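Local atomic coordinates of hypothetical protein (Ruminococcus gnavus, PDB entry 4GL6), a protein that is of unknown function but belongs to the DUF5037 family and combines a mixed and an antiparallel beta sheet with several helices. Residues E97-I105 / E191-E202. Sequence-based numbering, arbitrary orientation.
Sequences ENYYIQGDI and EKILEIFTSGDE
The Tyr100 ring carries Leu194 on one face, with CB of Leu194 3.8 Å from the ring centroid and 10° off its normal, a CH-pi contact; Gln102 CB lies in plane at the ring edge. This illustrates helix-on-sheet packing: the end of helix 184-194 and the loop after it cover strand 99-104, an outermost strand of the mixed four-stranded sheet, while helix 75-95 touches Tyr99 and Ile101. Tyr100 reaches the helix because CG stands anti to the backbone N (chi1 -170°), and its hydroxyl is hydrogen-bonded to Lys51 O.

Two residues along, the Gln102 amide is held at both ends. Ser199 OG donates to Gln102 OE1 over 2.9 Å from above the carbonyl plane, and a water bridges OE1 to Glu202 OE2. A second water, accepting from Gln102 NE2, donates to Leu194 O. Replacing Gln102 with a leucine would probably leave Ser199 and the Glu202 carboxylate without their partner on the strand. That carboxylate also receives weak bonds from Gly200 N, within the type II turn Thr198-Asp201. Gln102 NE2 meets Glu202 OE2 at 3.0 Å, on the anti side of the carboxylate, with an N-H...O angle of 159°.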
ATOM      1  N   GLU A  97     -18.589   6.615  -1.977  1.00 59.91           N
ATOM      2  CA  GLU A  97     -18.943   6.102  -0.627  1.00 65.54           C
ATOM      3  C   GLU A  97     -18.148   4.853  -0.273  1.00 61.93           C
ATOM      4  O   GLU A  97     -17.601   4.774   0.824  1.00 62.57           O
ATOM      5  CB  GLU A  97     -20.433   5.772  -0.487  1.00 73.27           C
ATOM      6  CG  GLU A  97     -21.386   6.929  -0.746  1.00 87.32           C
ATOM      7  CD  GLU A  97     -22.857   6.514  -0.770  1.00103.28           C
ATOM      8  OE1 GLU A  97     -23.223   5.488  -0.156  1.00123.89           O
ATOM      9  OE2 GLU A  97     -23.666   7.218  -1.411  1.00 95.73           O
ATOM     10  N   ASN A  98     -18.134   3.877  -1.186  1.00 60.28           N
ATOM     11  CA  ASN A  98     -17.383   2.614  -1.027  1.00 56.64           C
ATOM     12  C   ASN A  98     -16.125   2.608  -1.871  1.00 50.92           C
ATOM     13  O   ASN A  98     -16.163   2.919  -3.064  1.00 49.42           O
ATOM     14  CB  ASN A  98     -18.196   1.386  -1.430  1.00 61.03           C
ATOM     15  CG  ASN A  98     -18.997   0.831  -0.307  1.00 67.98           C
ATOM     16  OD1 ASN A  98     -18.737  -0.304   0.126  1.00 70.82           O
ATOM     17  ND2 ASN A  98     -19.917   1.636   0.239  1.00 71.61           N
ATOM     18  N   TYR A  99     -15.025   2.200  -1.251  1.00 48.20           N
ATOM     19  CA  TYR A  99     -13.722   2.199  -1.886  1.00 46.96           C
ATOM     20  C   TYR A  99     -12.690   1.504  -1.005  1.00 47.93           C
ATOM     21  O   TYR A  99     -12.924   1.292   0.182  1.00 47.13           O
ATOM     22  CB  TYR A  99     -13.239   3.652  -2.140  1.00 47.36           C
ATOM     23  CG  TYR A  99     -13.330   4.515  -0.897  1.00 47.03           C
ATOM     24  CD1 TYR A  99     -12.325   4.494   0.076  1.00 48.76           C
ATOM     25  CD2 TYR A  99     -14.440   5.315  -0.666  1.00 50.96           C
ATOM     26  CE1 TYR A  99     -12.420   5.260   1.236  1.00 50.19           C
ATOM     27  CE2 TYR A  99     -14.537   6.098   0.490  1.00 53.69           C
ATOM     28  CZ  TYR A  99     -13.523   6.063   1.439  1.00 50.74           C
ATOM     29  OH  TYR A  99     -13.627   6.823   2.573  1.00 52.64           O
ATOM     30  N   TYR A 100     -11.547   1.183  -1.596  1.00 46.85           N
ATOM     31  CA  TYR A 100     -10.431   0.621  -0.862  1.00 47.46           C
ATOM     32  C   TYR A 100      -9.178   1.334  -1.369  1.00 47.44           C
ATOM     33  O   TYR A 100      -8.900   1.304  -2.581  1.00 47.88           O
ATOM     34  CB  TYR A 100     -10.332  -0.885  -1.068  1.00 48.69           C
ATOM     35  CG  TYR A 100      -9.337  -1.532  -0.127  1.00 50.72           C
ATOM     36  CD1 TYR A 100      -7.963  -1.535  -0.423  1.00 49.90           C
ATOM     37  CD2 TYR A 100      -9.756  -2.148   1.053  1.00 51.94           C
ATOM     38  CE1 TYR A 100      -7.039  -2.130   0.436  1.00 53.87           C
ATOM     39  CE2 TYR A 100      -8.842  -2.755   1.912  1.00 57.09           C
ATOM     40  CZ  TYR A 100      -7.483  -2.742   1.599  1.00 53.15           C
ATOM     41  OH  TYR A 100      -6.569  -3.324   2.433  1.00 45.76           O
ATOM     42  N   ILE A 101      -8.443   1.967  -0.453  1.00 42.71           N
ATOM     43  CA  ILE A 101      -7.225   2.686  -0.785  1.00 40.19           C
ATOM     44  C   ILE A 101      -6.070   1.851  -0.265  1.00 41.96           C
ATOM     45  O   ILE A 101      -5.930   1.661   0.944  1.00 46.93           O
ATOM     46  CB  ILE A 101      -7.199   4.078  -0.137  1.00 43.28           C
ATOM     47  CG1 ILE A 101      -8.446   4.888  -0.559  1.00 46.65           C
ATOM     48  CG2 ILE A 101      -5.908   4.798  -0.503  1.00 39.78           C
ATOM     49  CD1 ILE A 101      -8.634   6.178   0.216  1.00 47.01           C
ATOM     50  N   GLN A 102      -5.233   1.366  -1.179  1.00 43.27           N
ATOM     51  CA  GLN A 102      -4.076   0.532  -0.838  1.00 42.59           C
ATOM     52  C   GLN A 102      -2.757   1.289  -1.083  1.00 47.09           C
ATOM     53  O   GLN A 102      -2.391   1.563  -2.228  1.00 51.02           O
ATOM     54  CB  GLN A 102      -4.095  -0.731  -1.676  1.00 37.96           C
ATOM     55  CG  GLN A 102      -3.105  -1.789  -1.241  1.00 37.43           C
ATOM     56  CD  GLN A 102      -2.967  -2.869  -2.274  1.00 35.70           C
ATOM     57  OE1 GLN A 102      -2.433  -2.631  -3.353  1.00 38.97           O
ATOM     58  NE2 GLN A 102      -3.408  -4.054  -1.942  1.00 32.65           N
ATOM     59  N   GLY A 103      -2.051   1.605  -0.007  1.00 46.55           N
ATOM     60  CA  GLY A 103      -0.758   2.282  -0.091  1.00 51.59           C
ATOM     61  C   GLY A 103       0.332   1.261  -0.338  1.00 48.24           C
ATOM     62  O   GLY A 103       0.334   0.218   0.304  1.00 48.64           O
ATOM     63  N   ASP A 104       1.255   1.573  -1.250  1.00 49.69           N
ATOM     64  CA  ASP A 104       2.360   0.696  -1.654  1.00 45.37           C
ATOM     65  C   ASP A 104       3.680   1.457  -1.528  1.00 45.72           C
ATOM     66  O   ASP A 104       4.173   2.037  -2.493  1.00 59.57           O
ATOM     67  CB  ASP A 104       2.093   0.205  -3.092  1.00 44.17           C
ATOM     68  CG  ASP A 104       3.151  -0.770  -3.619  1.00 43.05           C
ATOM     69  OD1 ASP A 104       3.917  -1.399  -2.852  1.00 45.07           O
ATOM     70  OD2 ASP A 104       3.185  -0.914  -4.845  1.00 44.43           O
ATOM     71  N   ILE A 105       4.208   1.468  -0.303  1.00 47.46           N
ATOM     72  CA  ILE A 105       5.460   2.131   0.054  1.00 41.50           C
ATOM     73  C   ILE A 105       6.460   1.051   0.435  1.00 43.48           C
ATOM     74  O   ILE A 105       6.172   0.252   1.280  1.00 41.96           O
ATOM     75  CB  ILE A 105       5.250   3.100   1.223  1.00 44.73           C
ATOM     76  CG1 ILE A 105       4.368   4.275   0.760  1.00 46.42           C
ATOM     77  CG2 ILE A 105       6.585   3.654   1.740  1.00 43.10           C
ATOM     78  CD1 ILE A 105       3.861   5.181   1.858  1.00 44.74           C
ATOM     79  N   GLU A 191     -12.714  -6.297  -2.747  1.00 44.81           N
ATOM     80  CA  GLU A 191     -12.540  -5.859  -1.339  1.00 48.13           C
ATOM     81  C   GLU A 191     -12.199  -7.029  -0.436  1.00 47.93           C
ATOM     82  O   GLU A 191     -11.278  -6.936   0.350  1.00 50.35           O
ATOM     83  CB  GLU A 191     -13.833  -5.171  -0.862  1.00 58.95           C
ATOM     84  CG  GLU A 191     -13.875  -4.467   0.498  1.00 62.51           C
ATOM     85  CD  GLU A 191     -15.311  -4.094   0.896  1.00 79.89           C
ATOM     86  OE1 GLU A 191     -16.221  -4.971   0.852  1.00 92.72           O
ATOM     87  OE2 GLU A 191     -15.551  -2.916   1.245  1.00 93.44           O
ATOM     88  N   LYS A 192     -12.916  -8.144  -0.580  1.00 49.10           N
ATOM     89  CA  LYS A 192     -12.671  -9.347   0.241  1.00 47.01           C
ATOM     90  C   LYS A 192     -11.245  -9.901   0.096  1.00 44.91           C
ATOM     91  O   LYS A 192     -10.704 -10.452   1.049  1.00 49.63           O
ATOM     92  CB  LYS A 192     -13.697 -10.451  -0.045  1.00 48.98           C
ATOM     93  CG  LYS A 192     -15.176 -10.093   0.151  1.00 53.19           C
ATOM     94  CD  LYS A 192     -15.611  -9.471   1.479  1.00 58.71           C
ATOM     95  CE  LYS A 192     -17.015  -8.894   1.324  1.00 62.68           C
ATOM     96  NZ  LYS A 192     -17.656  -8.413   2.577  1.00 69.82           N
ATOM     97  N   ILE A 193     -10.633  -9.724  -1.076  1.00 43.41           N
ATOM     98  CA  ILE A 193      -9.247 -10.168  -1.350  1.00 39.10           C
ATOM     99  C   ILE A 193      -8.227  -9.156  -0.809  1.00 37.47           C
ATOM    100  O   ILE A 193      -7.247  -9.542  -0.174  1.00 37.36           O
ATOM    101  CB  ILE A 193      -9.035 -10.419  -2.853  1.00 38.50           C
ATOM    102  CG1 ILE A 193      -9.979 -11.544  -3.347  1.00 38.65           C
ATOM    103  CG2 ILE A 193      -7.583 -10.797  -3.117  1.00 37.32           C
ATOM    104  CD1 ILE A 193     -10.037 -11.731  -4.854  1.00 38.21           C
ATOM    105  N   LEU A 194      -8.466  -7.872  -1.073  1.00 38.67           N
ATOM    106  CA  LEU A 194      -7.620  -6.764  -0.581  1.00 40.31           C
ATOM    107  C   LEU A 194      -7.471  -6.724   0.941  1.00 43.77           C
ATOM    108  O   LEU A 194      -6.447  -6.277   1.437  1.00 51.57           O
ATOM    109  CB  LEU A 194      -8.137  -5.403  -1.096  1.00 40.50           C
ATOM    110  CG  LEU A 194      -8.018  -5.117  -2.602  1.00 38.09           C
ATOM    111  CD1 LEU A 194      -9.012  -4.056  -3.069  1.00 39.69           C
ATOM    112  CD2 LEU A 194      -6.605  -4.729  -2.990  1.00 32.38           C
ATOM    113  N   GLU A 195      -8.492  -7.177   1.666  1.00 47.51           N
ATOM    114  CA  GLU A 195      -8.454  -7.233   3.131  1.00 50.79           C
ATOM    115  C   GLU A 195      -7.441  -8.233   3.713  1.00 48.56           C
ATOM    116  O   GLU A 195      -7.035  -8.068   4.866  1.00 54.21           O
ATOM    117  CB  GLU A 195      -9.855  -7.535   3.713  1.00 57.11           C
ATOM    118  CG  GLU A 195     -10.844  -6.375   3.639  1.00 60.94           C
ATOM    119  CD  GLU A 195     -12.269  -6.746   4.047  1.00 64.97           C
ATOM    120  OE1 GLU A 195     -12.512  -7.848   4.602  1.00 66.18           O
ATOM    121  OE2 GLU A 195     -13.151  -5.891   3.835  1.00 64.74           O
ATOM    122  N   ILE A 196      -7.050  -9.248   2.935  1.00 44.61           N
ATOM    123  CA  ILE A 196      -6.153 -10.315   3.403  1.00 46.18           C
ATOM    124  C   ILE A 196      -4.835 -10.516   2.631  1.00 46.16           C
ATOM    125  O   ILE A 196      -4.104 -11.460   2.922  1.00 48.99           O
ATOM    126  CB  ILE A 196      -6.928 -11.665   3.503  1.00 47.88           C
ATOM    127  CG1 ILE A 196      -7.314 -12.211   2.099  1.00 45.20           C
ATOM    128  CG2 ILE A 196      -8.134 -11.502   4.436  1.00 45.60           C
ATOM    129  CD1 ILE A 196      -7.706 -13.672   2.082  1.00 45.36           C
ATOM    130  N   PHE A 197      -4.547  -9.674   1.643  1.00 47.20           N
ATOM    131  CA  PHE A 197      -3.288  -9.750   0.875  1.00 49.41           C
ATOM    132  C   PHE A 197      -2.712  -8.356   0.659  1.00 47.87           C
ATOM    133  O   PHE A 197      -3.464  -7.399   0.534  1.00 50.38           O
ATOM    134  CB  PHE A 197      -3.497 -10.420  -0.490  1.00 50.58           C
ATOM    135  CG  PHE A 197      -3.789 -11.887  -0.413  1.00 52.97           C
ATOM    136  CD1 PHE A 197      -2.812 -12.775   0.033  1.00 53.09           C
ATOM    137  CD2 PHE A 197      -5.015 -12.400  -0.835  1.00 56.31           C
ATOM    138  CE1 PHE A 197      -3.064 -14.136   0.108  1.00 51.27           C
ATOM    139  CE2 PHE A 197      -5.269 -13.763  -0.763  1.00 55.97           C
ATOM    140  CZ  PHE A 197      -4.292 -14.631  -0.294  1.00 52.52           C
ATOM    141  N   THR A 198      -1.380  -8.268   0.590  1.00 47.89           N
ATOM    142  CA  THR A 198      -0.663  -7.000   0.373  1.00 41.28           C
ATOM    143  C   THR A 198      -0.561  -6.675  -1.103  1.00 40.26           C
ATOM    144  O   THR A 198      -0.785  -7.534  -1.966  1.00 44.16           O
ATOM    145  CB  THR A 198       0.732  -7.025   1.004  1.00 40.53           C
ATOM    146  OG1 THR A 198       1.403  -8.219   0.607  1.00 41.80           O
ATOM    147  CG2 THR A 198       0.618  -6.987   2.528  1.00 41.16           C
ATOM    148  N   SER A 199      -0.189  -5.427  -1.373  1.00 40.13           N
ATOM    149  CA  SER A 199      -0.082  -4.872  -2.726  1.00 38.39           C
ATOM    150  C   SER A 199       0.777  -5.711  -3.658  1.00 37.00           C
ATOM    151  O   SER A 199       1.961  -5.958  -3.366  1.00 38.54           O
ATOM    152  CB  SER A 199       0.491  -3.456  -2.683  1.00 37.28           C
ATOM    153  OG  SER A 199       0.396  -2.829  -3.930  1.00 43.00           O
ATOM    154  N   GLY A 200       0.168  -6.146  -4.765  1.00 35.18           N
ATOM    155  CA  GLY A 200       0.810  -7.001  -5.744  1.00 39.51           C
ATOM    156  C   GLY A 200       0.639  -8.495  -5.480  1.00 44.36           C
ATOM    157  O   GLY A 200       0.708  -9.260  -6.430  1.00 41.34           O
ATOM    158  N   ASP A 201       0.436  -8.912  -4.219  1.00 45.46           N
ATOM    159  CA  ASP A 201       0.296 -10.325  -3.843  1.00 49.40           C
ATOM    160  C   ASP A 201      -1.192 -10.762  -3.765  1.00 46.60           C
ATOM    161  O   ASP A 201      -1.510 -11.773  -3.121  1.00 50.77           O
ATOM    162  CB  ASP A 201       1.022 -10.578  -2.503  1.00 56.66           C
ATOM    163  CG  ASP A 201       1.552 -12.041  -2.328  1.00 74.71           C
ATOM    164  OD1 ASP A 201       1.215 -12.966  -3.105  1.00 84.21           O
ATOM    165  OD2 ASP A 201       2.357 -12.261  -1.388  1.00 85.53           O
ATOM    166  N   GLU A 202      -2.082 -10.044  -4.454  1.00 43.16           N
ATOM    167  CA  GLU A 202      -3.523 -10.356  -4.416  1.00 44.74           C
ATOM    168  C   GLU A 202      -3.938 -11.678  -5.062  1.00 41.72           C
ATOM    169  O   GLU A 202      -4.947 -12.229  -4.672  1.00 45.73           O
ATOM    170  CB  GLU A 202      -4.374  -9.234  -5.019  1.00 48.08           C
ATOM    171  CG  GLU A 202      -4.255  -7.874  -4.332  1.00 52.03           C
ATOM    172  CD  GLU A 202      -3.158  -6.961  -4.838  1.00 50.03           C
ATOM    173  OE1 GLU A 202      -2.349  -7.373  -5.690  1.00 49.42           O
ATOM    174  OE2 GLU A 202      -3.105  -5.806  -4.360  1.00 45.04           O
TER
HETATM  175  O   HOH W   1      -3.510  -3.238  -5.661  1.00 34.04           O
HETATM  176  O   HOH W   2      -4.178  -4.656   0.843  1.00 40.64           O